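Aminomethyltransferase (Bartonella henselae, PDB 3GIR) belongs to the glycine cleavage T-protein family, pairing a folate-binding domain with a C-terminal barrel domain, and binds a sodium ion. Local coordinates at residues A[276-281]-A[308-313]; A[319-324]-A[374-379]; A[325-330]-A[354-359]. All blocks are in the same frame, centred on the assembly; numbering follows the deposited sequence.

Interaction 1 of 3, residues A[276-281]-A[308-313]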
loop_
_atom_site.group_PDB
_atom_site.type_symbol
_atom_site.label_atom_id
_atom_site.label_comp_id
_atom_site.label_asym_id
_atom_site.label_seq_id
_atom_site.Cartn_x
_atom_site.Cartn_y
_atom_site.Cartn_z
ATOM N N ALA A 276 -6.152 -13.800 -0.211
ATOM C CA ALA A 276 -5.107 -12.885 0.174
ATOM C C ALA A 276 -4.861 -12.709 1.658
ATOM O O ALA A 276 -3.969 -11.976 2.064
ATOM C CB ALA A 276 -5.385 -11.474 -0.502
ATOM N N ALA A 277 -5.656 -13.400 2.480
ATOM C CA ALA A 277 -5.614 -13.243 3.940
ATOM C C ALA A 277 -5.699 -11.791 4.381
ATOM O O ALA A 277 -4.929 -11.336 5.249
ATOM C CB ALA A 277 -4.348 -13.924 4.565
ATOM N N LEU A 278 -6.736 -11.122 3.847
ATOM C CA LEU A 278 -7.027 -9.734 4.156
ATOM C C LEU A 278 -8.484 -9.595 4.651
ATOM O O LEU A 278 -9.008 -8.464 4.718
ATOM C CB LEU A 278 -6.771 -8.894 2.917
ATOM C CG LEU A 278 -5.357 -8.764 2.351
ATOM C CD1 LEU A 278 -5.418 -7.910 1.094
ATOM C CD2 LEU A 278 -4.427 -8.121 3.339
ATOM N N THR A 279 -9.168 -10.697 4.998
ATOM C CA THR A 279 -10.574 -10.581 5.414
ATOM C C THR A 279 -10.689 -9.794 6.717
ATOM O O THR A 279 -11.783 -9.331 7.016
ATOM C CB THR A 279 -11.291 -11.971 5.656
ATOM O OG1 THR A 279 -10.574 -12.654 6.684
ATOM C CG2 THR A 279 -11.315 -12.786 4.343
ATOM N N TRP A 280 -9.603 -9.661 7.481
ATOM C CA TRP A 280 -9.579 -8.885 8.728
ATOM C C TRP A 280 -10.083 -7.437 8.520
ATOM O O TRP A 280 -10.565 -6.793 9.449
ATOM C CB TRP A 280 -8.209 -8.852 9.356
ATOM C CG TRP A 280 -7.098 -8.333 8.472
ATOM C CD1 TRP A 280 -6.198 -9.099 7.829
ATOM C CD2 TRP A 280 -6.749 -6.969 8.194
ATOM N NE1 TRP A 280 -5.299 -8.314 7.140
ATOM C CE2 TRP A 280 -5.632 -6.999 7.333
ATOM C CE3 TRP A 280 -7.287 -5.733 8.559
ATOM C CZ2 TRP A 280 -5.031 -5.837 6.860
ATOM C CZ3 TRP A 280 -6.666 -4.585 8.079
ATOM C CH2 TRP A 280 -5.582 -4.657 7.230
ATOM N N ALA A 281 -9.954 -6.946 7.285
ATOM C CA ALA A 281 -10.376 -5.577 6.950
ATOM C C ALA A 281 -11.894 -5.363 6.944
ATOM O O ALA A 281 -12.334 -4.201 6.815
ATOM C CB ALA A 281 -9.762 -5.152 5.591
ATOM N N ARG A 308 -6.261 -20.488 -3.023
ATOM C CA ARG A 308 -4.803 -20.450 -2.901
ATOM C C ARG A 308 -4.578 -19.447 -1.771
ATOM O O ARG A 308 -5.508 -18.713 -1.421
ATOM C CB ARG A 308 -4.172 -19.916 -4.144
ATOM C CG ARG A 308 -4.892 -18.798 -4.786
ATOM C CD ARG A 308 -4.044 -18.379 -5.969
ATOM N NE ARG A 308 -4.554 -17.251 -6.719
ATOM C CZ ARG A 308 -3.812 -16.507 -7.559
ATOM N NH1 ARG A 308 -2.497 -16.749 -7.733
ATOM N NH2 ARG A 308 -4.382 -15.488 -8.234
ATOM N N CYS A 309 -3.375 -19.399 -1.203
ATOM C CA CYS A 309 -3.148 -18.644 0.059
ATOM C C CYS A 309 -1.933 -17.748 -0.077
ATOM O O CYS A 309 -0.859 -18.249 -0.400
ATOM C CB CYS A 309 -2.859 -19.525 1.230
ATOM S SG CYS A 309 -4.273 -20.659 1.491
ATOM N N ARG A 310 -2.073 -16.451 0.251
ATOM C CA ARG A 310 -0.913 -15.559 0.279
ATOM C C ARG A 310 -0.072 -15.790 1.524
ATOM O O ARG A 310 -0.580 -15.773 2.683
ATOM C CB ARG A 310 -1.357 -14.100 0.281
ATOM C CG ARG A 310 -0.130 -13.147 0.227
ATOM C CD ARG A 310 -0.620 -11.690 0.164
ATOM N NE ARG A 310 -1.393 -11.375 1.381
ATOM C CZ ARG A 310 -0.911 -10.982 2.554
ATOM N NH1 ARG A 310 0.373 -10.688 2.757
ATOM N NH2 ARG A 310 -1.760 -10.794 3.553
ATOM N N VAL A 311 1.207 -16.095 1.290
ATOM C CA VAL A 311 2.130 -16.378 2.308
ATOM C C VAL A 311 3.456 -15.635 2.167
ATOM O O VAL A 311 3.909 -15.312 1.047
ATOM C CB VAL A 311 2.402 -17.948 2.461
ATOM C CG1 VAL A 311 1.113 -18.722 2.802
ATOM C CG2 VAL A 311 3.099 -18.501 1.230
ATOM N N GLY A 312 4.101 -15.428 3.321
ATOM C CA GLY A 312 5.486 -15.054 3.313
ATOM C C GLY A 312 6.347 -16.203 2.896
ATOM O O GLY A 312 6.015 -17.366 3.217
ATOM N N LEU A 313 7.469 -15.926 2.241
ATOM C CA LEU A 313 8.414 -16.934 1.797
ATOM C C LEU A 313 9.828 -16.493 2.093
ATOM O O LEU A 313 10.205 -15.378 1.767
ATOM C CB LEU A 313 8.256 -17.173 0.255
ATOM C CG LEU A 313 6.925 -17.752 -0.172
ATOM C CD1 LEU A 313 6.700 -17.560 -1.741
ATOM C CD2 LEU A 313 6.769 -19.225 0.213
#
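R310, on the opening strand of the C-terminal barrel, reaches across to the loop 276-281 and takes hold of the backbone of A276. Backbone pairing with strand 349-356, C309 with V356 and V311 with G354, holds the strand, and R310 points toward the loop. R310 has CG anti to its backbone N (chi1 -177°), and a bend at chi3 swings the guanidinium round to present its NE side. Its NE gives a hydrogen bond of 2.7 Å to A276 O, and its NH2 gives a second, bent one of 2.9 Å to that same A276 O. One carbonyl thus meets the guanidinium at its edge, near its plane, and the double grip limits rotation of the group. A277, small and in a left-handed backbone conformation, turns the loop past this edge. L278 crosses the arginine at about a right angle, with its CD2 3.8 Å from R310 NH2. Arginine suits this place because NE and NH2 can both point at one carbonyl; its own backbone pairs with D275, just before the loop. A side-on arginine, donating twice to one main-chain carbonyl, here joins the folate-binding family region to the first strand of the C-terminal barrel.

Interaction 2 of 3, residues A[319-324]-A[374-379]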
loop_
_atom_site.group_PDB
_atom_site.type_symbol
_atom_site.label_atom_id
_atom_site.label_comp_id
_atom_site.label_asym_id
_atom_site.label_seq_id
_atom_site.Cartn_x
_atom_site.Cartn_y
_atom_site.Cartn_z
ATOM N N GLN A 319 20.864 -15.144 -2.436
ATOM C CA GLN A 319 20.404 -14.424 -3.625
ATOM C C GLN A 319 18.865 -14.323 -3.715
ATOM O O GLN A 319 18.177 -15.320 -3.581
ATOM C CB GLN A 319 21.005 -15.076 -4.866
ATOM C CG GLN A 319 22.555 -15.011 -4.814
ATOM C CD GLN A 319 23.121 -13.577 -4.554
ATOM O OE1 GLN A 319 22.717 -12.602 -5.210
ATOM N NE2 GLN A 319 24.057 -13.460 -3.589
ATOM N N PRO A 320 18.332 -13.098 -3.896
ATOM C CA PRO A 320 16.856 -13.021 -3.958
ATOM C C PRO A 320 16.213 -13.875 -5.064
ATOM O O PRO A 320 16.777 -14.052 -6.139
ATOM C CB PRO A 320 16.590 -11.531 -4.229
ATOM C CG PRO A 320 17.787 -10.824 -3.665
ATOM C CD PRO A 320 18.944 -11.753 -3.753
ATOM N N ILE A 321 14.993 -14.309 -4.787
ATOM C CA ILE A 321 14.113 -14.890 -5.731
ATOM C C ILE A 321 13.090 -13.810 -5.992
ATOM O O ILE A 321 12.509 -13.277 -5.062
ATOM C CB ILE A 321 13.432 -16.180 -5.111
ATOM C CG1 ILE A 321 14.533 -17.219 -4.798
ATOM C CG2 ILE A 321 12.407 -16.732 -6.007
ATOM C CD1 ILE A 321 14.039 -18.461 -4.126
ATOM N N ARG A 322 12.853 -13.535 -7.275
ATOM C CA ARG A 322 12.009 -12.447 -7.734
ATOM C C ARG A 322 10.586 -12.809 -8.097
ATOM O O ARG A 322 10.239 -13.953 -8.361
ATOM C CB ARG A 322 12.674 -11.822 -9.002
ATOM C CG ARG A 322 14.171 -11.463 -8.815
ATOM C CD ARG A 322 14.363 -10.468 -7.714
ATOM N NE ARG A 322 13.736 -9.193 -8.049
ATOM C CZ ARG A 322 14.303 -8.197 -8.728
ATOM N NH1 ARG A 322 15.560 -8.303 -9.147
ATOM N NH2 ARG A 322 13.597 -7.073 -8.968
ATOM N N ALA A 323 9.741 -11.780 -8.162
ATOM C CA ALA A 323 8.390 -11.915 -8.642
ATOM C C ALA A 323 8.351 -12.711 -9.942
ATOM O O ALA A 323 9.163 -12.462 -10.871
ATOM C CB ALA A 323 7.849 -10.499 -8.845
ATOM N N GLY A 324 7.402 -13.624 -10.034
ATOM C CA GLY A 324 7.191 -14.492 -11.183
ATOM C C GLY A 324 7.842 -15.868 -11.104
ATOM O O GLY A 324 7.484 -16.776 -11.872
ATOM N N LYS A 374 18.790 -25.849 -11.265
ATOM C CA LYS A 374 18.906 -26.474 -9.933
ATOM C C LYS A 374 17.669 -26.113 -9.104
ATOM O O LYS A 374 17.136 -25.024 -9.186
ATOM C CB LYS A 374 20.115 -25.932 -9.207
ATOM C CG LYS A 374 21.475 -26.450 -9.678
ATOM C CD LYS A 374 22.513 -26.302 -8.570
ATOM C CE LYS A 374 23.895 -26.861 -8.985
ATOM N NZ LYS A 374 25.032 -26.262 -8.122
ATOM N N LYS A 375 17.243 -27.047 -8.286
ATOM C CA LYS A 375 16.115 -26.852 -7.419
ATOM C C LYS A 375 16.567 -26.070 -6.166
ATOM O O LYS A 375 17.635 -26.348 -5.576
ATOM C CB LYS A 375 15.544 -28.244 -7.134
ATOM C CG LYS A 375 14.252 -28.312 -6.462
ATOM C CD LYS A 375 13.709 -29.791 -6.428
ATOM C CE LYS A 375 13.854 -30.490 -5.033
ATOM N NZ LYS A 375 12.759 -31.455 -4.584
ATOM N N ILE A 376 15.845 -24.996 -5.834
ATOM C CA ILE A 376 16.172 -24.083 -4.753
ATOM C C ILE A 376 15.013 -24.101 -3.746
ATOM O O ILE A 376 13.852 -23.984 -4.155
ATOM C CB ILE A 376 16.275 -22.583 -5.201
ATOM C CG1 ILE A 376 17.525 -22.350 -6.030
ATOM C CG2 ILE A 376 16.326 -21.607 -3.953
ATOM C CD1 ILE A 376 18.531 -23.370 -5.800
ATOM N N ALA A 377 15.300 -24.197 -2.452
ATOM C CA ALA A 377 14.227 -24.308 -1.457
ATOM C C ALA A 377 13.842 -22.934 -0.913
ATOM O O ALA A 377 14.688 -22.037 -0.785
ATOM C CB ALA A 377 14.672 -25.247 -0.286
ATOM N N LEU A 378 12.580 -22.732 -0.643
ATOM C CA LEU A 378 12.076 -21.586 0.148
ATOM C C LEU A 378 11.250 -22.192 1.307
ATOM O O LEU A 378 10.685 -23.267 1.134
ATOM C CB LEU A 378 11.086 -20.737 -0.617
ATOM C CG LEU A 378 11.606 -20.140 -1.950
ATOM C CD1 LEU A 378 11.509 -21.141 -3.153
ATOM C CD2 LEU A 378 10.939 -18.820 -2.232
ATOM N N SER A 379 11.131 -21.505 2.437
ATOM C CA SER A 379 10.201 -21.982 3.432
ATOM C C SER A 379 9.110 -20.939 3.649
ATOM O O SER A 379 9.347 -19.699 3.634
ATOM C CB SER A 379 10.962 -22.296 4.740
ATOM O OG SER A 379 11.634 -21.136 5.231
#
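I321 sends its long branch from the loop 319-324 to meet the side chains of I376 and L378 on strand 374-381. The residue before it, P320, stays outside this contact and rests on F343. I321 then points toward the strand. Its CG1 lies beside the backbone N (chi1 -63°), and the extended second torsion (chi2 176°) carries CD1 to the far end of the chain. This single methyl does all the touching. It meets L378 tip to tip, 3.7 Å from L378 CD2, and lies almost equally near L378 CG and L378 CD1, so it sits over the fork of the leucine. On its other contact I321 CD1 lies 3.9 Å from I376 CG2. I376 offers that short branch, while the end of its side chain leads away; I376 also packs on L371. Such reach is needed because the backbones stay well apart, the closest CA atoms, of I321 and L378, being 9.1 Å from each other. Branched apolar residues fit here, for the contact is purely apolar, a close packing of methyl groups. I321 also packs on P315, V338 and T369, so several strands surround it. Further on, G324 has a positive phi, readily adopted by glycine, as the loop turns into strand 326-328 and its backbone bonds to V338. The arrangement is that of a partly exposed loop isoleucine laid over the strands of a small beta-barrel, its methyl against the buried L378, in the C-terminal domain of the T-protein family.

Interaction 3 of 3, residues A[325-330]-A[354-359]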
loop_
_atom_site.group_PDB
_atom_site.type_symbol
_atom_site.label_atom_id
_atom_site.label_comp_id
_atom_site.label_asym_id
_atom_site.label_seq_id
_atom_site.Cartn_x
_atom_site.Cartn_y
_atom_site.Cartn_z
ATOM N N ALA A 325 8.760 -16.051 -10.156
ATOM C CA ALA A 325 9.329 -17.379 -9.924
ATOM C C ALA A 325 8.240 -18.438 -9.642
ATOM O O ALA A 325 7.413 -18.254 -8.728
ATOM C CB ALA A 325 10.295 -17.307 -8.775
ATOM N N VAL A 326 8.278 -19.554 -10.364
ATOM C CA VAL A 326 7.264 -20.557 -10.224
ATOM C C VAL A 326 7.590 -21.440 -8.995
ATOM O O VAL A 326 8.736 -21.783 -8.784
ATOM C CB VAL A 326 7.161 -21.445 -11.507
ATOM C CG1 VAL A 326 6.148 -22.508 -11.275
ATOM C CG2 VAL A 326 6.827 -20.540 -12.712
ATOM N N LEU A 327 6.576 -21.796 -8.205
ATOM C CA LEU A 327 6.768 -22.657 -7.014
ATOM C C LEU A 327 6.237 -24.052 -7.267
ATOM O O LEU A 327 5.176 -24.226 -7.850
ATOM C CB LEU A 327 6.033 -22.085 -5.831
ATOM C CG LEU A 327 6.520 -20.745 -5.334
ATOM C CD1 LEU A 327 5.637 -20.155 -4.189
ATOM C CD2 LEU A 327 8.014 -20.740 -4.950
ATOM N N PHE A 328 7.054 -24.994 -6.862
ATOM C CA PHE A 328 6.787 -26.426 -7.003
ATOM C C PHE A 328 6.748 -27.152 -5.653
ATOM O O PHE A 328 7.376 -26.703 -4.673
ATOM C CB PHE A 328 7.930 -27.071 -7.831
ATOM C CG PHE A 328 8.078 -26.480 -9.202
ATOM C CD1 PHE A 328 7.336 -26.957 -10.273
ATOM C CD2 PHE A 328 8.920 -25.424 -9.396
ATOM C CE1 PHE A 328 7.456 -26.367 -11.566
ATOM C CE2 PHE A 328 9.036 -24.829 -10.661
ATOM C CZ PHE A 328 8.310 -25.317 -11.751
ATOM N N ASP A 329 6.066 -28.301 -5.635
ATOM C CA ASP A 329 6.133 -29.181 -4.465
ATOM C C ASP A 329 7.402 -30.046 -4.520
ATOM O O ASP A 329 8.208 -29.910 -5.459
ATOM C CB ASP A 329 4.815 -29.949 -4.288
ATOM C CG ASP A 329 4.580 -31.002 -5.355
ATOM O OD1 ASP A 329 5.474 -31.271 -6.148
ATOM O OD2 ASP A 329 3.459 -31.508 -5.386
ATOM N N ASN A 330 7.583 -30.933 -3.551
ATOM C CA ASN A 330 8.790 -31.745 -3.488
ATOM C C ASN A 330 8.830 -32.811 -4.594
ATOM O O ASN A 330 9.804 -33.523 -4.696
ATOM C CB ASN A 330 8.949 -32.368 -2.123
ATOM C CG ASN A 330 7.852 -33.362 -1.773
ATOM O OD1 ASN A 330 6.820 -33.485 -2.482
ATOM N ND2 ASN A 330 8.108 -34.140 -0.685
ATOM N N GLY A 354 4.110 -14.829 -1.743
ATOM C CA GLY A 354 3.597 -15.524 -2.920
ATOM C C GLY A 354 2.373 -16.328 -2.545
ATOM O O GLY A 354 1.840 -16.182 -1.414
ATOM N N TYR A 355 1.929 -17.166 -3.445
ATOM C CA TYR A 355 0.752 -18.016 -3.304
ATOM C C TYR A 355 1.130 -19.448 -3.349
ATOM O O TYR A 355 1.864 -19.870 -4.223
ATOM C CB TYR A 355 -0.336 -17.742 -4.345
ATOM C CG TYR A 355 -1.108 -16.462 -4.026
ATOM C CD1 TYR A 355 -2.262 -16.479 -3.261
ATOM C CD2 TYR A 355 -0.626 -15.228 -4.443
ATOM C CE1 TYR A 355 -2.933 -15.343 -2.949
ATOM C CE2 TYR A 355 -1.334 -14.056 -4.108
ATOM C CZ TYR A 355 -2.461 -14.135 -3.356
ATOM O OH TYR A 355 -3.170 -12.976 -2.956
ATOM N N VAL A 356 0.561 -20.213 -2.414
ATOM C CA VAL A 356 0.679 -21.685 -2.360
ATOM C C VAL A 356 -0.742 -22.210 -2.069
ATOM O O VAL A 356 -1.593 -21.526 -1.512
ATOM C CB VAL A 356 1.717 -22.143 -1.337
ATOM C CG1 VAL A 356 3.151 -21.655 -1.693
ATOM C CG2 VAL A 356 1.289 -21.772 0.127
ATOM N N PRO A 357 -0.993 -23.506 -2.364
ATOM C CA PRO A 357 -2.273 -24.041 -1.994
ATOM C C PRO A 357 -2.376 -24.180 -0.497
ATOM O O PRO A 357 -1.362 -24.210 0.237
ATOM C CB PRO A 357 -2.270 -25.422 -2.693
ATOM C CG PRO A 357 -1.164 -25.376 -3.680
ATOM C CD PRO A 357 -0.149 -24.503 -3.008
ATOM N N VAL A 358 -3.615 -24.281 -0.019
ATOM C CA VAL A 358 -3.830 -24.324 1.423
ATOM C C VAL A 358 -3.037 -25.408 2.153
ATOM O O VAL A 358 -2.537 -25.195 3.261
ATOM C CB VAL A 358 -5.366 -24.346 1.731
ATOM C CG1 VAL A 358 -6.035 -25.606 1.284
ATOM C CG2 VAL A 358 -5.641 -24.067 3.234
ATOM N N ALA A 359 -2.883 -26.554 1.511
ATOM C CA ALA A 359 -2.080 -27.642 2.102
ATOM C C ALA A 359 -0.632 -27.370 2.428
ATOM O O ALA A 359 -0.045 -28.042 3.238
ATOM C CB ALA A 359 -2.195 -28.965 1.260
#
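L327 lays one methyl, CD1, against the end of strand 349-356, where it meets V356 and the peptide of Y355. L327 CD1 is 3.8 Å from V356 CG1 and also 3.8 Å from Y355 O, so it touches both a side chain and the backbone beside it. The two side chains cross obliquely. L327 brings CD1 there by an extended chain (chi2 175°), and V356 turns CG1 beside its own backbone N, anti to the carbonyl carbon. A leucine suits the longer reach from strand 326-328, and a beta-branched valine suits the strand that receives it. The contact is apolar packing rather than strand pairing: between the two runs strand 334-344, and L327 bonds through its backbone to I335 and G336 there. The CA atoms of L327 and V356 are nevertheless only 7.7 Å apart, as expected where a sheet curls strongly. Around them, L327 also packs on L313, V338 and V367, while V356 leans on V311. The ring of Y355 leads away from L327; its hydroxyl is bonded to D266 O and its ring makes a cation-pi contact with R308. Next along the chain from L327, F328 bonds through its backbone to F368, joining the two outermost strands of the sheet. That closure, with leucine and valine packed within the curve, is what makes this domain a beta-barrel.

Following the chain, interaction 1 comes first: residues 276-281 and 308-313 close a loop holding helices 284-289 and 295-304, and tie the folate-binding domain to the barrel. It is complete before interaction 2 opens at 319-324, a long loop that returns at 374-379 and contains most of the barrel strands. Interaction 3, between 325-330 and 354-359, is nested within it; none of the three cross. Each has at least one segment on the six-stranded barrel sheet. V311 N lies 2.8 Å from G354 O, probably hydrogen-bonded, linking interactions 1 and 3, while L378 packs against both L313 and L327, so that the apolar interior joins interaction 2 to the other two.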